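Long-range contact in farnesyl pyrophosphate synthase (PDB 3ZOU), which catalyses the condensation of geranyl diphosphate with isopentenyl diphosphate to give farnesyl diphosphate, the fifteen-carbon precursor of longer isoprenoids: residues A148-D161 and V176-A188. Numbering follows the deposited sequence. Where two conformers were deposited one is given.
With GPP (geranyl diphosphate), chain E.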
loop_
_atom_site.group_PDB
_atom_site.type_symbol
_atom_site.label_atom_id
_atom_site.label_comp_id
_atom_site.label_asym_id
_atom_site.label_seq_id
_atom_site.Cartn_x
_atom_site.Cartn_y
_atom_site.Cartn_z
ATOM N N ALA A 148 8.937 -3.595 5.098
ATOM C CA ALA A 148 9.952 -3.595 4.059
ATOM C C ALA A 148 9.659 -2.678 2.914
ATOM O O ALA A 148 10.593 -2.209 2.227
ATOM C CB ALA A 148 10.111 -5.008 3.510
ATOM N N ALA A 149 8.366 -2.520 2.567
ATOM C CA ALA A 149 7.964 -1.735 1.378
ATOM C C ALA A 149 7.932 -0.240 1.722
ATOM O O ALA A 149 8.017 0.570 0.770
ATOM C CB ALA A 149 6.624 -2.130 0.894
ATOM N N GLY A 150 7.798 0.089 3.007
ATOM C CA GLY A 150 7.468 1.444 3.413
ATOM C C GLY A 150 8.656 2.351 3.635
ATOM O O GLY A 150 9.774 2.155 3.095
ATOM N N SER A 151 8.398 3.462 4.357
ATOM C CA SER A 151 9.378 4.474 4.528
ATOM C C SER A 151 10.625 4.120 5.318
ATOM O O SER A 151 11.619 4.851 5.258
ATOM C CB SER A 151 8.702 5.742 5.087
ATOM O OG SER A 151 7.761 6.260 4.114
ATOM N N ALA A 152 10.545 3.011 6.045
ATOM C CA ALA A 152 11.686 2.471 6.758
ATOM C C ALA A 152 12.409 1.387 5.976
ATOM O O ALA A 152 13.420 0.860 6.463
ATOM C CB ALA A 152 11.272 1.925 8.117
ATOM N N GLY A 153 11.950 1.120 4.784
ATOM C CA GLY A 153 12.492 0.088 3.878
ATOM C C GLY A 153 12.704 0.687 2.475
ATOM O O GLY A 153 13.402 1.715 2.293
ATOM N N MET A 154 12.024 0.114 1.489
ATOM C CA MET A 154 12.176 0.433 0.115
ATOM C C MET A 154 11.972 1.941 -0.213
ATOM O O MET A 154 12.786 2.532 -0.886
ATOM C CB MET A 154 11.240 -0.434 -0.721
ATOM C CG MET A 154 11.293 -0.248 -2.216
ATOM S SD MET A 154 10.044 -1.165 -3.116
ATOM C CE MET A 154 8.632 -0.106 -2.776
ATOM N N VAL A 155 10.866 2.492 0.252
ATOM C CA VAL A 155 10.580 3.885 -0.022
ATOM C C VAL A 155 11.613 4.767 0.637
ATOM O O VAL A 155 12.114 5.695 0.031
ATOM C CB VAL A 155 9.141 4.242 0.432
ATOM C CG1 VAL A 155 8.951 5.779 0.510
ATOM C CG2 VAL A 155 8.142 3.655 -0.483
ATOM N N GLY A 156 12.008 4.394 1.850
ATOM C CA GLY A 156 13.155 5.043 2.538
ATOM C C GLY A 156 14.412 5.003 1.691
ATOM O O GLY A 156 15.082 5.998 1.532
ATOM N N GLY A 157 14.715 3.851 1.120
ATOM C CA GLY A 157 15.892 3.777 0.281
ATOM C C GLY A 157 15.829 4.632 -0.944
ATOM O O GLY A 157 16.854 5.169 -1.375
ATOM N N GLN A 158 14.664 4.760 -1.551
ATOM C CA GLN A 158 14.476 5.642 -2.693
ATOM C C GLN A 158 14.749 7.069 -2.240
ATOM O O GLN A 158 15.428 7.781 -2.980
ATOM C CB GLN A 158 13.106 5.479 -3.302
ATOM C CG GLN A 158 12.908 6.320 -4.550
ATOM C CD GLN A 158 13.604 5.862 -5.836
ATOM O OE1 GLN A 158 14.620 4.986 -5.735
ATOM N NE2 GLN A 158 13.205 6.321 -6.970
ATOM N N ALA A 159 14.257 7.435 -1.087
ATOM C CA ALA A 159 14.485 8.796 -0.534
ATOM C C ALA A 159 15.960 8.981 -0.240
ATOM O O ALA A 159 16.486 10.035 -0.486
ATOM C CB ALA A 159 13.652 9.027 0.702
ATOM N N ILE A 160 16.635 7.973 0.263
ATOM C CA ILE A 160 18.065 8.101 0.580
ATOM C C ILE A 160 18.816 8.268 -0.735
ATOM O O ILE A 160 19.746 9.089 -0.792
ATOM C CB ILE A 160 18.579 6.885 1.376
ATOM C CG1 ILE A 160 17.994 6.878 2.763
ATOM C CG2 ILE A 160 20.112 6.882 1.459
ATOM C CD1 ILE A 160 18.162 5.601 3.528
ATOM N N ASP A 161 18.491 7.491 -1.791
ATOM C CA ASP A 161 19.107 7.601 -3.130
ATOM C C ASP A 161 18.908 9.020 -3.677
ATOM O O ASP A 161 19.892 9.736 -4.045
ATOM C CB ASP A 161 18.559 6.549 -4.056
ATOM C CG ASP A 161 19.354 6.369 -5.349
ATOM O OD1 ASP A 161 20.553 6.727 -5.375
ATOM O OD2 ASP A 161 18.826 5.703 -6.250
ATOM N N VAL A 176 24.146 1.509 3.178
ATOM C CA VAL A 176 22.874 1.871 3.859
ATOM C C VAL A 176 21.788 2.091 2.767
ATOM O O VAL A 176 20.662 1.629 2.904
ATOM C CB VAL A 176 23.013 3.170 4.682
ATOM C CG1 VAL A 176 21.663 3.759 5.109
ATOM C CG2 VAL A 176 23.804 2.834 5.940
ATOM N N MET A 177 22.153 2.786 1.701
ATOM C CA MET A 177 21.195 3.115 0.629
ATOM C C MET A 177 20.709 1.811 0.013
ATOM O O MET A 177 19.519 1.565 -0.121
ATOM C CB MET A 177 21.846 3.979 -0.408
ATOM C CG MET A 177 20.934 4.479 -1.487
ATOM S SD MET A 177 20.605 3.332 -2.836
ATOM C CE MET A 177 22.163 3.379 -3.729
ATOM N N HIS A 178 21.670 0.971 -0.381
ATOM C CA HIS A 178 21.314 -0.312 -1.033
ATOM C C HIS A 178 20.481 -1.178 -0.124
ATOM O O HIS A 178 19.468 -1.768 -0.588
ATOM C CB HIS A 178 22.548 -1.105 -1.502
ATOM C CG HIS A 178 23.189 -0.562 -2.728
ATOM N ND1 HIS A 178 22.492 -0.107 -3.804
ATOM C CD2 HIS A 178 24.509 -0.410 -3.042
ATOM C CE1 HIS A 178 23.346 0.296 -4.737
ATOM N NE2 HIS A 178 24.567 0.106 -4.280
ATOM N N ARG A 179 20.859 -1.293 1.155
ATOM C CA ARG A 179 20.144 -2.140 2.081
ATOM C C ARG A 179 18.666 -1.717 2.183
ATOM O O ARG A 179 17.792 -2.552 2.314
ATOM C CB ARG A 179 20.813 -2.205 3.461
ATOM C CG ARG A 179 22.139 -2.982 3.495
ATOM C CD ARG A 179 22.747 -3.143 4.917
ATOM N NE ARG A 179 22.085 -2.217 5.794
ATOM C CZ ARG A 179 22.589 -1.085 6.322
ATOM N NH1 ARG A 179 23.895 -0.753 6.174
ATOM N NH2 ARG A 179 21.718 -0.277 6.998
ATOM N N HIS A 180 18.400 -0.421 2.076
ATOM C CA HIS A 180 17.005 0.023 2.111
ATOM C C HIS A 180 16.368 -0.118 0.727
ATOM O O HIS A 180 15.258 -0.648 0.648
ATOM C CB HIS A 180 16.938 1.506 2.554
ATOM C CG HIS A 180 17.207 1.693 4.002
ATOM N ND1 HIS A 180 18.466 1.638 4.558
ATOM C CD2 HIS A 180 16.366 1.995 5.032
ATOM C CE1 HIS A 180 18.395 1.852 5.860
ATOM N NE2 HIS A 180 17.137 2.090 6.174
ATOM N N LYS A 181 17.032 0.358 -0.315
ATOM C CA LYS A 181 16.366 0.534 -1.589
ATOM C C LYS A 181 16.034 -0.780 -2.246
ATOM O O LYS A 181 14.970 -0.916 -2.894
ATOM C CB LYS A 181 17.213 1.367 -2.537
ATOM C CG LYS A 181 16.457 1.775 -3.803
ATOM C CD LYS A 181 17.196 2.763 -4.622
ATOM C CE LYS A 181 18.318 2.098 -5.338
ATOM N NZ LYS A 181 18.750 2.946 -6.502
ATOM N N THR A 182 16.965 -1.708 -2.169
ATOM C CA THR A 182 16.704 -3.066 -2.691
ATOM C C THR A 182 16.796 -4.164 -1.626
ATOM O O THR A 182 16.070 -5.171 -1.739
ATOM C CB THR A 182 17.580 -3.383 -3.900
ATOM O OG1 THR A 182 18.920 -3.140 -3.538
ATOM C CG2 THR A 182 17.209 -2.554 -5.090
ATOM N N GLY A 183 17.600 -3.986 -0.578
ATOM C CA GLY A 183 17.793 -5.043 0.404
ATOM C C GLY A 183 16.506 -5.378 1.142
ATOM O O GLY A 183 16.208 -6.536 1.374
ATOM N N ALA A 184 15.719 -4.380 1.530
ATOM C CA ALA A 184 14.589 -4.658 2.365
ATOM C C ALA A 184 13.617 -5.635 1.681
ATOM O O ALA A 184 13.092 -6.529 2.336
ATOM C CB ALA A 184 13.853 -3.364 2.743
ATOM N N LEU A 185 13.343 -5.390 0.441
ATOM C CA LEU A 185 12.338 -6.169 -0.282
ATOM C C LEU A 185 12.925 -7.550 -0.617
ATOM O O LEU A 185 12.151 -8.526 -0.654
ATOM C CB LEU A 185 11.812 -5.393 -1.470
ATOM C CG LEU A 185 10.705 -6.082 -2.245
ATOM C CD1 LEU A 185 9.476 -6.321 -1.435
ATOM C CD2 LEU A 185 10.333 -5.216 -3.478
ATOM N N ILE A 186 14.226 -7.612 -0.921
ATOM C CA ILE A 186 14.879 -8.929 -1.119
ATOM C C ILE A 186 14.757 -9.750 0.145
ATOM O O ILE A 186 14.361 -10.958 0.119
ATOM C CB ILE A 186 16.314 -8.733 -1.616
ATOM C CG1 ILE A 186 16.264 -8.276 -3.063
ATOM C CG2 ILE A 186 17.144 -10.001 -1.420
ATOM C CD1 ILE A 186 17.540 -7.675 -3.527
ATOM N N GLU A 187 15.047 -9.156 1.274
ATOM C CA GLU A 187 14.974 -9.784 2.571
ATOM C C GLU A 187 13.541 -10.242 2.848
ATOM O O GLU A 187 13.262 -11.331 3.317
ATOM C CB GLU A 187 15.585 -8.947 3.719
ATOM C CG GLU A 187 17.071 -8.761 3.533
ATOM C CD GLU A 187 17.672 -7.458 4.008
ATOM O OE1 GLU A 187 17.172 -6.980 5.038
ATOM O OE2 GLU A 187 18.662 -6.983 3.338
ATOM N N ALA A 188 12.576 -9.401 2.523
ATOM C CA ALA A 188 11.169 -9.750 2.733
ATOM C C ALA A 188 10.706 -10.885 1.858
ATOM O O ALA A 188 9.860 -11.657 2.256
ATOM C CB ALA A 188 10.282 -8.481 2.439
HETATM C C1 GPP E . 15.068 1.398 -9.178
HETATM O O1 GPP E . 16.399 1.910 -8.917
HETATM C C2 GPP E . 14.166 1.752 -8.044
HETATM C C3 GPP E . 14.001 0.955 -6.960
HETATM C C4 GPP E . 14.627 -0.380 -6.988
HETATM C C5 GPP E . 13.093 1.288 -5.863
HETATM C C6 GPP E . 12.118 2.397 -6.308
HETATM C C7 GPP E . 11.360 2.805 -5.129
HETATM C C8 GPP E . 10.310 3.612 -5.081
HETATM C C9 GPP E . 9.585 4.302 -6.250
HETATM C C10 GPP E . 9.916 3.730 -3.643
HETATM P PA GPP E . 17.210 2.624 -10.101
HETATM O O1A GPP E . 16.448 3.905 -10.535
HETATM O O2A GPP E . 18.599 2.855 -9.540
HETATM O O3A GPP E . 17.270 1.409 -11.150
HETATM P PB GPP E . 16.663 1.312 -12.644
HETATM O O1B GPP E . 15.814 2.565 -12.813
HETATM O O2B GPP E . 17.849 1.298 -13.587
HETATM O O3B GPP E . 15.894 -0.003 -12.525
HETATM O O HOH W 1 15.330 2.287 8.366
#
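G157 packs its bare backbone against H180 and K181 at the centre, its CA 3.4 Å from H180 CB and directly against K181 N. This glycine contact is consistent with the close approach of the short segments 154-161 and 176-188, which run antiparallel (153°) with their axes 6.4 Å apart. G153 works likewise beside the methyl of A184, and beyond it the CB atoms of A148 and A188 meet at 3.6 Å. At the other end I160 divides its branches: CG2 lies along M177 CB and CG, while CD1 makes a CH-pi contact over one face of the H180 ring, 4.1 Å from the centroid and 13° off the normal. The rotation of that imidazole is fixed from both nitrogens. H180 ND1 donates to V176 O at 2.7 Å, nearly in the ring plane, and approaches this carbonyl from the face opposite to H180 N; NE2 meets a water that also donates to A152 O. M154 CA sends a C-H...O contact to H180 O, whose own helix widens into a pi-type turn at 179-183.

Toward the substrate the contact becomes polar. K181 leaves with CG anti to its backbone N and bends at chi3, which carries NZ to D161. There K181 NZ forms a salt bridge with D161 OD2 at 2.8 Å, met from 52° above the carboxylate plane. K181 NZ also donates to O2A of geranyl diphosphate at 3.0 Å, so D161 probably acts as a second-shell residue positioning the lysine. Q158 lays its side chain along the prenyl chain, OE1 3.6 Å from K181 CD, and its NE2 is hydrogen-bonded to D84, a magnesium ligand. Neighbouring antiparallel helices of an all-helical bundle, lining the geranyl diphosphate pocket with V155, Q158, K181 and T182, fit the polyprenyl synthetase family of the terpene synthase clan.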